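PDB 1VL0: DTDP-4-dehydrorhamnose reductase, rfbD ortholog from Clostridium acetobutylicum, which probably catalyses the NAD(P)H-dependent reduction of dTDP-6-deoxy-L-lyxo-4-hexulose to dTDP-L-rhamnose, the final step of dTDP-L-rhamnose biosynthesis. Local coordinates for residues K57-E61 with K62-V66. Numbering follows the deposited sequence.
Sequences KFFNE and KKPNV
K62 lays its aliphatic chain across one face of the F58 ring, four residues earlier in the last turn of helix 52-62. The lysine's CD sits almost directly over the ring centre, 4.0 Å from the centroid of F58, in a CH-pi contact. With CG anti to the backbone N (chi1 -168°), F58 presents that face to K62, whose chain bends at chi2 and then runs extended over it. K62 NZ ends 4.9 Å from the centroid of the F58 ring, an off-centre cation-pi contact, and E61 OE1 stands 4.1 Å from K62 NZ, too far for a salt bridge though probably still attractive. Lysine suits this partly exposed place because its methylenes cover an aromatic face while its charged end extends beyond the ring centre.

The tight part lies on the inner side. The F59 ring meets P64 obliquely, CE2 lying 3.7 Å from P64 CG, and both residues also touch L16 of strand 13-18, while F59 reaches L97 and A100 of helix 83-104. These apolar rings fit a buried seam. On the solvent side the grip is looser: K63 arches back at chi3 and chi4, and its ammonium makes a weak hydrogen bond, 3.5 Å from K63 NZ to N60 O.

The backbone closes the helix. K62 N donates to F58 O at 2.8 Å, and K63 N to F59 O. K63 leaves helical geometry with positive phi (46°), and P64, which has no N-H to continue the helical bonding, follows in an extended conformation leading to strand 66-69. This is a helix C-terminus within a beta-alpha-beta crossover of the NAD(P)-binding Rossmann fold.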
# COMPACT_ATOMS: atom_id res chain seq x y z
N LYS A 57 -25.99 0.80 -3.06
CA LYS A 57 -27.23 1.08 -3.77
C LYS A 57 -27.28 2.52 -4.27
O LYS A 57 -27.68 2.79 -5.39
CB LYS A 57 -28.42 0.83 -2.85
CG LYS A 57 -29.77 0.86 -3.58
CD LYS A 57 -30.89 1.38 -2.70
CE LYS A 57 -31.41 0.32 -1.77
NZ LYS A 57 -32.56 -0.39 -2.41
N PHE A 58 -26.90 3.44 -3.42
CA PHE A 58 -26.91 4.87 -3.74
C PHE A 58 -26.02 5.15 -4.96
O PHE A 58 -26.43 5.77 -5.94
CB PHE A 58 -26.43 5.68 -2.53
CG PHE A 58 -26.66 7.15 -2.64
CD1 PHE A 58 -25.78 7.95 -3.36
CD2 PHE A 58 -27.77 7.74 -2.02
CE1 PHE A 58 -25.98 9.31 -3.47
CE2 PHE A 58 -27.97 9.11 -2.11
CZ PHE A 58 -27.08 9.89 -2.83
N PHE A 59 -24.78 4.66 -4.89
CA PHE A 59 -23.87 4.85 -6.03
C PHE A 59 -24.35 4.19 -7.32
O PHE A 59 -24.22 4.75 -8.39
CB PHE A 59 -22.50 4.32 -5.68
CG PHE A 59 -21.65 5.32 -4.94
CD1 PHE A 59 -21.93 5.67 -3.63
CD2 PHE A 59 -20.58 5.93 -5.56
CE1 PHE A 59 -21.09 6.58 -2.93
CE2 PHE A 59 -19.81 6.87 -4.90
CZ PHE A 59 -20.06 7.18 -3.59
N ASN A 60 -24.90 2.98 -7.21
CA ASN A 60 -25.37 2.26 -8.39
C ASN A 60 -26.55 2.98 -9.05
O ASN A 60 -26.65 2.93 -10.27
CB ASN A 60 -25.75 0.82 -8.07
CG ASN A 60 -24.54 -0.04 -7.68
OD1 ASN A 60 -23.40 0.30 -7.95
ND2 ASN A 60 -24.80 -1.18 -7.07
N GLU A 61 -27.37 3.66 -8.25
CA GLU A 61 -28.54 4.39 -8.76
C GLU A 61 -28.17 5.79 -9.25
O GLU A 61 -28.58 6.20 -10.34
CB GLU A 61 -29.66 4.46 -7.69
CG GLU A 61 -30.21 3.06 -7.35
CD GLU A 61 -31.32 3.01 -6.28
OE1 GLU A 61 -31.53 4.00 -5.52
OE2 GLU A 61 -31.97 1.93 -6.18
N LYS A 62 -27.37 6.52 -8.46
CA LYS A 62 -27.04 7.90 -8.79
C LYS A 62 -25.86 8.05 -9.76
O LYS A 62 -25.74 9.06 -10.44
CB LYS A 62 -26.75 8.72 -7.53
CG LYS A 62 -27.97 9.38 -6.90
CD LYS A 62 -28.86 8.39 -6.21
CE LYS A 62 -30.04 9.10 -5.51
NZ LYS A 62 -31.11 8.11 -5.16
N LYS A 63 -24.95 7.08 -9.74
CA LYS A 63 -23.75 7.12 -10.56
C LYS A 63 -22.99 8.47 -10.58
O LYS A 63 -22.72 9.05 -11.63
CB LYS A 63 -24.10 6.64 -11.97
CG LYS A 63 -24.78 5.27 -11.90
CD LYS A 63 -24.66 4.43 -13.16
CE LYS A 63 -25.85 4.60 -14.08
NZ LYS A 63 -27.17 4.38 -13.41
N PRO A 64 -22.57 8.96 -9.42
CA PRO A 64 -21.78 10.19 -9.41
C PRO A 64 -20.47 10.01 -10.16
O PRO A 64 -20.04 8.87 -10.41
CB PRO A 64 -21.52 10.43 -7.91
CG PRO A 64 -21.63 9.07 -7.29
CD PRO A 64 -22.74 8.38 -8.08
N ASN A 65 -19.84 11.11 -10.54
CA ASN A 65 -18.51 11.08 -11.15
C ASN A 65 -17.40 11.25 -10.10
O ASN A 65 -16.26 10.86 -10.31
CB ASN A 65 -18.39 12.19 -12.17
CG ASN A 65 -19.37 12.06 -13.25
OD1 ASN A 65 -20.38 12.76 -13.30
ND2 ASN A 65 -19.15 11.05 -14.07
N VAL A 66 -17.76 11.90 -8.99
CA VAL A 66 -16.81 12.22 -7.89
C VAL A 66 -17.62 12.15 -6.64
O VAL A 66 -18.79 12.57 -6.63
CB VAL A 66 -16.28 13.66 -7.92
CG1 VAL A 66 -15.09 13.81 -6.90
CG2 VAL A 66 -15.87 14.07 -9.32